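Local coordinates for DNA repair protein RAD14 (Saccharomyces cerevisiae, PDB 5A3D), which binds damaged, kinked DNA through this zinc-containing DNA-binding domain and is required for the incision step of nucleotide excision repair, at residues L40-C45 and E55-D60; K92-E97 and D101-R106. All blocks are in the same frame, centred on the assembly; numbering follows the deposited sequence.

Contact 1: residues L40-C45 and E55-D60; sequences LTKTEC and ELNDED. With nucleotides of chain D.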
loop_
_atom_site.group_PDB
_atom_site.type_symbol
_atom_site.label_atom_id
_atom_site.label_comp_id
_atom_site.label_asym_id
_atom_site.label_seq_id
_atom_site.Cartn_x
_atom_site.Cartn_y
_atom_site.Cartn_z
ATOM N N LEU B 40 8.700 -12.118 -18.327
ATOM C CA LEU B 40 7.910 -12.683 -17.243
ATOM C C LEU B 40 6.951 -11.595 -16.819
ATOM O O LEU B 40 7.312 -10.419 -16.674
ATOM C CB LEU B 40 8.806 -12.974 -16.054
ATOM C CG LEU B 40 9.942 -13.981 -16.272
ATOM C CD1 LEU B 40 10.720 -14.123 -14.973
ATOM C CD2 LEU B 40 9.293 -15.255 -16.667
ATOM N N THR B 41 5.727 -11.975 -16.577
ATOM C CA THR B 41 4.800 -11.018 -16.011
ATOM C C THR B 41 5.170 -10.702 -14.586
ATOM O O THR B 41 5.892 -11.404 -13.886
ATOM C CB THR B 41 3.361 -11.547 -16.073
ATOM O OG1 THR B 41 3.274 -12.631 -15.149
ATOM C CG2 THR B 41 2.968 -11.989 -17.444
ATOM N N LYS B 42 4.566 -9.633 -14.099
ATOM C CA LYS B 42 4.646 -9.277 -12.739
ATOM C C LYS B 42 4.188 -10.427 -11.798
ATOM O O LYS B 42 4.916 -10.782 -10.899
ATOM C CB LYS B 42 3.936 -7.985 -12.477
ATOM C CG LYS B 42 4.383 -7.408 -11.097
ATOM C CD LYS B 42 3.615 -6.224 -10.792
ATOM C CE LYS B 42 4.276 -5.463 -9.697
ATOM N NZ LYS B 42 3.406 -4.352 -9.439
ATOM N N THR B 43 3.102 -11.110 -12.126
ATOM C CA THR B 43 2.612 -12.196 -11.317
ATOM C C THR B 43 3.620 -13.367 -11.316
ATOM O O THR B 43 3.829 -13.941 -10.245
ATOM C CB THR B 43 1.227 -12.620 -11.833
ATOM O OG1 THR B 43 0.389 -11.450 -11.655
ATOM C CG2 THR B 43 0.612 -13.816 -11.012
ATOM N N GLU B 44 4.209 -13.642 -12.473
ATOM C CA GLU B 44 5.222 -14.724 -12.626
ATOM C C GLU B 44 6.449 -14.396 -11.795
ATOM O O GLU B 44 7.004 -15.341 -11.221
ATOM C CB GLU B 44 5.677 -14.965 -14.087
ATOM C CG GLU B 44 4.604 -15.586 -14.929
ATOM C CD GLU B 44 5.021 -15.781 -16.425
ATOM O OE1 GLU B 44 5.224 -14.822 -17.120
ATOM O OE2 GLU B 44 5.127 -16.925 -16.868
ATOM N N CYS B 45 6.882 -13.157 -11.808
ATOM C CA CYS B 45 7.963 -12.699 -10.900
ATOM C C CYS B 45 7.646 -12.955 -9.429
ATOM O O CYS B 45 8.543 -13.357 -8.656
ATOM C CB CYS B 45 8.386 -11.307 -11.124
ATOM S SG CYS B 45 9.048 -11.040 -12.802
ATOM N N GLU B 55 9.699 -4.279 -4.501
ATOM C CA GLU B 55 10.827 -4.552 -5.386
ATOM C C GLU B 55 10.501 -4.364 -6.870
ATOM O O GLU B 55 11.189 -3.644 -7.638
ATOM C CB GLU B 55 11.369 -5.962 -5.100
ATOM C CG GLU B 55 11.963 -6.091 -3.690
ATOM C CD GLU B 55 11.967 -7.514 -3.118
ATOM O OE1 GLU B 55 11.437 -8.438 -3.734
ATOM O OE2 GLU B 55 12.454 -7.727 -1.980
ATOM N N LEU B 56 9.426 -4.989 -7.275
ATOM C CA LEU B 56 9.097 -5.008 -8.720
ATOM C C LEU B 56 8.610 -3.658 -9.143
ATOM O O LEU B 56 8.680 -3.353 -10.317
ATOM C CB LEU B 56 8.017 -6.029 -8.986
ATOM C CG LEU B 56 8.238 -7.487 -9.220
ATOM C CD1 LEU B 56 9.586 -7.919 -9.754
ATOM C CD2 LEU B 56 7.425 -8.528 -8.491
ATOM N N ASN B 57 8.118 -2.848 -8.190
ATOM C CA ASN B 57 7.584 -1.538 -8.500
ATOM C C ASN B 57 8.734 -0.511 -8.552
ATOM O O ASN B 57 8.500 0.626 -8.941
ATOM C CB ASN B 57 6.560 -1.052 -7.489
ATOM C CG ASN B 57 5.175 -1.757 -7.639
ATOM O OD1 ASN B 57 4.858 -2.238 -8.715
ATOM N ND2 ASN B 57 4.352 -1.779 -6.562
ATOM N N ASP B 58 9.927 -0.898 -8.128
ATOM C CA ASP B 58 11.048 0.035 -8.038
ATOM C C ASP B 58 11.627 0.183 -9.467
ATOM O O ASP B 58 12.268 -0.670 -9.987
ATOM C CB ASP B 58 12.070 -0.491 -7.065
ATOM C CG ASP B 58 13.221 0.478 -6.791
ATOM O OD1 ASP B 58 13.473 1.451 -7.547
ATOM O OD2 ASP B 58 13.865 0.238 -5.760
ATOM N N GLU B 59 11.287 1.254 -10.121
ATOM C CA GLU B 59 11.879 1.575 -11.471
ATOM C C GLU B 59 13.371 1.767 -11.543
ATOM O O GLU B 59 13.923 1.699 -12.609
ATOM C CB GLU B 59 11.268 2.826 -12.046
ATOM C CG GLU B 59 10.049 2.543 -12.911
ATOM C CD GLU B 59 9.180 3.763 -12.992
ATOM O OE1 GLU B 59 8.974 4.354 -11.872
ATOM O OE2 GLU B 59 8.796 4.158 -14.149
ATOM N N ASP B 60 14.025 2.031 -10.426
ATOM C CA ASP B 60 15.476 2.136 -10.435
ATOM C C ASP B 60 16.080 0.744 -10.478
ATOM O O ASP B 60 17.158 0.615 -10.998
ATOM C CB ASP B 60 15.998 3.014 -9.288
ATOM C CG ASP B 60 15.495 4.431 -9.394
ATOM O OD1 ASP B 60 15.320 4.895 -10.538
ATOM O OD2 ASP B 60 15.260 5.106 -8.361
ATOM P P DG D 3 0.750 -8.943 -14.652
ATOM O OP1 DG D 3 1.833 -8.066 -15.194
ATOM O OP2 DG D 3 1.082 -10.087 -13.828
ATOM O "O5'" DG D 3 -0.272 -8.021 -13.844
ATOM C "C5'" DG D 3 -0.835 -6.864 -14.459
ATOM C "C4'" DG D 3 -1.439 -5.971 -13.395
ATOM O "O4'" DG D 3 -2.674 -6.541 -12.894
ATOM C "C3'" DG D 3 -0.576 -5.713 -12.169
ATOM O "O3'" DG D 3 -0.921 -4.350 -11.965
ATOM C "C2'" DG D 3 -1.093 -6.735 -11.162
ATOM C "C1'" DG D 3 -2.573 -6.846 -11.517
ATOM N N9 DG D 3 -3.232 -8.133 -11.302
ATOM C C8 DG D 3 -2.748 -9.389 -11.572
ATOM N N7 DG D 3 -3.617 -10.334 -11.346
ATOM C C5 DG D 3 -4.731 -9.663 -10.863
ATOM C C6 DG D 3 -5.986 -10.154 -10.456
ATOM O O6 DG D 3 -6.367 -11.323 -10.399
ATOM N N1 DG D 3 -6.823 -9.128 -10.025
ATOM C C2 DG D 3 -6.508 -7.793 -10.045
ATOM N N2 DG D 3 -7.467 -6.948 -9.640
ATOM N N3 DG D 3 -5.357 -7.318 -10.474
ATOM C C4 DG D 3 -4.523 -8.300 -10.870
ATOM P P DA D 4 -0.171 -3.494 -10.836
ATOM O OP1 DA D 4 0.118 -2.178 -11.388
ATOM O OP2 DA D 4 0.859 -4.319 -10.261
ATOM O "O5'" DA D 4 -1.317 -3.234 -9.765
ATOM C "C5'" DA D 4 -2.479 -2.543 -10.247
ATOM C "C4'" DA D 4 -3.442 -2.216 -9.133
ATOM O "O4'" DA D 4 -4.167 -3.405 -8.768
ATOM C "C3'" DA D 4 -2.822 -1.692 -7.841
ATOM O "O3'" DA D 4 -3.730 -0.727 -7.309
ATOM C "C2'" DA D 4 -2.686 -2.950 -7.000
ATOM C "C1'" DA D 4 -3.906 -3.755 -7.413
ATOM N N9 DA D 4 -3.769 -5.202 -7.387
ATOM C C8 DA D 4 -2.686 -5.939 -7.794
ATOM N N7 DA D 4 -2.889 -7.232 -7.774
ATOM C C5 DA D 4 -4.206 -7.355 -7.362
ATOM C C6 DA D 4 -5.015 -8.471 -7.125
ATOM N N6 DA D 4 -4.598 -9.723 -7.299
ATOM N N1 DA D 4 -6.269 -8.256 -6.667
ATOM C C2 DA D 4 -6.678 -6.993 -6.481
ATOM N N3 DA D 4 -6.017 -5.856 -6.695
ATOM C C4 DA D 4 -4.772 -6.111 -7.146
HETATM O O HOH W 1 1.711 -2.738 -6.963
#
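K42 and L56 mark the closest backbone approach, with their CA atoms 7.4 Å apart. Side chains join the first turn of helix 42-49 to helix 53-56 and the residues that follow. K42 does most of the bridging. Its CG lies anti to the backbone N (chi1 -164°), and the chain runs on extended, which carries the amine to N57 and to the DNA. NZ donates to N57 OD1 at 2.7 Å, with the donor tilted 23° from the carbonyl plane. The K42 and N57 side chains cross at about a right angle. The same NZ donates to OP2 of DA4 of chain D, also at 2.7 Å. N57 ND2 donates to a water that K42 NZ also reaches, weakly. The amide oxygen and the phosphate thus hold the ammonium from two directions, and D53 adds a weak, long ion pair. Lower down the same side chain, K42 CE packs on L56 CB at 3.8 Å. L56 CD1 and CD2 both press on C45 CB, the nearer being CD1 at 3.8 Å.

The helix start grips the preceding phosphate. T43 N and T43 OG1 both donate to OP2 of DG3 of chain D, the hydroxyl at 2.7 Å, while K42 N makes a weak bond to OP1. T41 and E44 form a capping box: E44 N donates to T41 OG1 at 3.0 Å, and T41 N to E44 OE1. The N-terminal end of the helix, whose dipole points its positive end at the phosphate, probably adds a favourable electrostatic term.

Strand 78-82 lies beside this corner: K42 and C45 touch F81, and T41 touches L80. C45 also meets V86 of helix 83-94, and L56 packs on L51, F62 and K46.

Contact 2: residues K92-E97 and D101-R106; sequences KKWGGE and DEEWQR. With nucleotides of chain C.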
loop_
_atom_site.group_PDB
_atom_site.type_symbol
_atom_site.label_atom_id
_atom_site.label_comp_id
_atom_site.label_asym_id
_atom_site.label_seq_id
_atom_site.Cartn_x
_atom_site.Cartn_y
_atom_site.Cartn_z
ATOM N N LYS B 92 20.374 -12.789 -5.384
ATOM C CA LYS B 92 20.960 -11.930 -4.345
ATOM C C LYS B 92 20.076 -11.929 -3.068
ATOM O O LYS B 92 20.577 -11.989 -1.933
ATOM C CB LYS B 92 21.194 -10.524 -4.902
ATOM C CG LYS B 92 21.305 -9.387 -3.896
ATOM C CD LYS B 92 20.478 -8.156 -4.306
ATOM C CE LYS B 92 19.051 -8.097 -3.692
ATOM N NZ LYS B 92 18.941 -7.582 -2.264
ATOM N N LYS B 93 18.772 -11.858 -3.250
ATOM C CA LYS B 93 17.847 -11.847 -2.139
ATOM C C LYS B 93 17.793 -13.138 -1.340
ATOM O O LYS B 93 17.538 -13.111 -0.127
ATOM C CB LYS B 93 16.430 -11.487 -2.626
ATOM C CG LYS B 93 15.276 -11.736 -1.673
ATOM C CD LYS B 93 13.970 -11.184 -2.228
ATOM C CE LYS B 93 12.929 -10.960 -1.150
ATOM N NZ LYS B 93 11.552 -10.692 -1.604
ATOM N N TRP B 94 17.973 -14.256 -2.013
ATOM C CA TRP B 94 17.641 -15.507 -1.425
ATOM C C TRP B 94 18.868 -16.330 -1.161
ATOM O O TRP B 94 18.779 -17.241 -0.373
ATOM C CB TRP B 94 16.671 -16.311 -2.300
ATOM C CG TRP B 94 15.298 -15.708 -2.378
ATOM C CD1 TRP B 94 14.665 -15.299 -3.495
ATOM C CD2 TRP B 94 14.414 -15.436 -1.287
ATOM N NE1 TRP B 94 13.416 -14.818 -3.189
ATOM C CE2 TRP B 94 13.249 -14.862 -1.832
ATOM C CE3 TRP B 94 14.498 -15.609 0.087
ATOM C CZ2 TRP B 94 12.177 -14.468 -1.052
ATOM C CZ3 TRP B 94 13.449 -15.215 0.870
ATOM C CH2 TRP B 94 12.295 -14.648 0.299
ATOM N N GLY B 95 19.995 -16.010 -1.802
ATOM C CA GLY B 95 21.216 -16.783 -1.636
ATOM C C GLY B 95 21.349 -17.794 -2.742
ATOM O O GLY B 95 21.343 -18.998 -2.486
ATOM N N GLY B 96 21.377 -17.289 -3.987
ATOM C CA GLY B 96 21.592 -18.126 -5.152
ATOM C C GLY B 96 20.404 -19.010 -5.449
ATOM O O GLY B 96 19.382 -18.943 -4.775
ATOM N N GLU B 97 20.570 -19.833 -6.473
ATOM C CA GLU B 97 19.584 -20.785 -6.907
ATOM C C GLU B 97 19.203 -21.681 -5.728
ATOM O O GLU B 97 18.028 -22.097 -5.551
ATOM C CB GLU B 97 20.205 -21.625 -8.039
ATOM C CG GLU B 97 19.223 -22.388 -8.939
ATOM C CD GLU B 97 19.878 -22.892 -10.243
ATOM O OE1 GLU B 97 20.790 -23.759 -10.185
ATOM O OE2 GLU B 97 19.492 -22.403 -11.339
ATOM N N ASP B 101 15.519 -22.216 -3.990
ATOM C CA ASP B 101 15.028 -23.567 -3.802
ATOM C C ASP B 101 14.587 -23.813 -2.334
ATOM O O ASP B 101 13.466 -24.311 -2.082
ATOM C CB ASP B 101 16.169 -24.530 -4.181
ATOM C CG ASP B 101 15.720 -25.967 -4.365
ATOM O OD1 ASP B 101 14.904 -26.177 -5.301
ATOM O OD2 ASP B 101 16.252 -26.892 -3.636
ATOM N N GLU B 102 15.468 -23.445 -1.389
ATOM C CA GLU B 102 15.126 -23.437 0.049
ATOM C C GLU B 102 13.791 -22.725 0.336
ATOM O O GLU B 102 12.919 -23.261 1.055
ATOM C CB GLU B 102 16.245 -22.787 0.885
ATOM C CG GLU B 102 17.118 -23.736 1.707
ATOM C CD GLU B 102 18.145 -22.983 2.573
ATOM O OE1 GLU B 102 18.246 -21.724 2.398
ATOM O OE2 GLU B 102 18.867 -23.650 3.405
ATOM N N GLU B 103 13.623 -21.527 -0.242
ATOM C CA GLU B 103 12.452 -20.712 0.078
ATOM C C GLU B 103 11.185 -21.332 -0.523
ATOM O O GLU B 103 10.113 -21.354 0.129
ATOM C CB GLU B 103 12.691 -19.261 -0.355
ATOM C CG GLU B 103 11.567 -18.264 -0.035
ATOM C CD GLU B 103 11.311 -17.978 1.447
ATOM O OE1 GLU B 103 12.184 -18.195 2.322
ATOM O OE2 GLU B 103 10.198 -17.501 1.747
ATOM N N TRP B 104 11.321 -21.892 -1.730
ATOM C CA TRP B 104 10.199 -22.572 -2.387
ATOM C C TRP B 104 9.731 -23.733 -1.482
ATOM O O TRP B 104 8.540 -23.817 -1.111
ATOM C CB TRP B 104 10.612 -23.036 -3.799
ATOM C CG TRP B 104 9.629 -23.977 -4.524
ATOM C CD1 TRP B 104 8.511 -23.612 -5.236
ATOM C CD2 TRP B 104 9.718 -25.407 -4.635
ATOM N NE1 TRP B 104 7.905 -24.711 -5.761
ATOM C CE2 TRP B 104 8.615 -25.832 -5.409
ATOM C CE3 TRP B 104 10.615 -26.376 -4.143
ATOM C CZ2 TRP B 104 8.381 -27.179 -5.699
ATOM C CZ3 TRP B 104 10.377 -27.708 -4.422
ATOM C CH2 TRP B 104 9.266 -28.100 -5.193
ATOM N N GLN B 105 10.701 -24.583 -1.108
ATOM C CA GLN B 105 10.514 -25.657 -0.094
ATOM C C GLN B 105 9.727 -25.111 1.122
ATOM O O GLN B 105 8.592 -25.549 1.411
ATOM C CB GLN B 105 11.877 -26.251 0.333
ATOM C CG GLN B 105 11.848 -27.710 0.834
ATOM C CD GLN B 105 13.204 -28.197 1.351
ATOM O OE1 GLN B 105 14.134 -27.400 1.532
ATOM N NE2 GLN B 105 13.316 -29.510 1.623
ATOM N N ARG B 106 10.312 -24.106 1.773
ATOM C CA ARG B 106 9.754 -23.522 2.983
ATOM C C ARG B 106 8.292 -23.034 2.818
ATOM O O ARG B 106 7.551 -23.021 3.795
ATOM C CB ARG B 106 10.703 -22.414 3.484
ATOM C CG ARG B 106 10.234 -21.576 4.679
ATOM C CD ARG B 106 9.545 -20.245 4.284
ATOM N NE ARG B 106 8.444 -19.939 5.214
ATOM C CZ ARG B 106 7.455 -19.065 5.008
ATOM N NH1 ARG B 106 7.395 -18.335 3.891
ATOM N NH2 ARG B 106 6.513 -18.907 5.952
ATOM P P DT C 9 3.176 -16.676 2.878
ATOM O OP1 DT C 9 4.363 -17.547 3.170
ATOM O OP2 DT C 9 3.096 -15.910 1.588
ATOM O "O5'" DT C 9 1.852 -17.564 2.999
ATOM C "C5'" DT C 9 0.692 -17.160 3.753
ATOM C "C4'" DT C 9 -0.537 -17.035 2.879
ATOM O "O4'" DT C 9 -1.005 -15.672 2.969
ATOM C "C3'" DT C 9 -0.380 -17.348 1.382
ATOM O "O3'" DT C 9 -1.171 -18.492 1.045
ATOM C "C2'" DT C 9 -0.899 -16.110 0.664
ATOM C "C1'" DT C 9 -1.580 -15.278 1.738
ATOM N N1 DT C 9 -1.388 -13.826 1.615
ATOM C C2 DT C 9 -2.430 -12.982 1.927
ATOM O O2 DT C 9 -3.535 -13.378 2.253
ATOM N N3 DT C 9 -2.131 -11.646 1.825
ATOM C C4 DT C 9 -0.921 -11.086 1.469
ATOM O O4 DT C 9 -0.806 -9.866 1.416
ATOM C C5 DT C 9 0.128 -12.030 1.158
ATOM C C7 DT C 9 1.469 -11.518 0.735
ATOM C C6 DT C 9 -0.150 -13.332 1.261
#
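W94 and E103 meet across the glycine-containing turn that joins two consecutive helices, where helix 83-94 gives way to helix 96-113. The break runs through G95 and G96, both with positive phi; at G95 a side chain would collide with the preceding carbonyl oxygen.

The main packing is a CH-pi contact. E103 CG lies over one face of the W94 indole, 3.7 Å from the centroid of the six-membered ring. The E103 chain bends at chi2 (67°), which lays its carboxylate nearly flat over the ring rim, the two planes 12° apart. E103 CD comes to 3.5 Å from W94 CZ3. K93 CG covers the opposite face, so the indole is sandwiched between aliphatic carbons. W94 NE1 donates to the carbonyl oxygen of Y49. Without the indole, as with an alanine here, E103 CG and K93 CG would probably lose the surface they pack on, and the Y49 carbonyl its donor.

One backbone hydrogen bond crosses the contact, from D101 N to E97 O at 3.0 Å, an ordinary helical link within helix 96-113.

The carboxylate of E103 also has charged partners. Its OE2 forms a salt bridge with R107, and R106 NH1 makes a long one to the same E103 OE2, at 3.6 Å. R106 NH1 also turns to the DNA and donates to OP1 of DT9 of chain C at 3.2 Å, with an N-H...acceptor angle of 143°.

In the fold
Contact 1 is largely buried and lies near the centre of the chain; contact 2 is a surface contact farther out, their centres about 18 Å apart. Helix 83-94 ties them together. It packs on contact 1 and supplies the start of contact 2, and the salt bridge from K93 to E55 joins the two directly. Both reach DNA phosphates, but on different strands and by different means. Contact 1 combines helix-start N-H groups, a hydroxyl and a lysine beside an apolar interior. Contact 2 reaches its phosphate through the guanidinium of R106, and its packing is an indole with aliphatic and carboxylate groups at a helix corner.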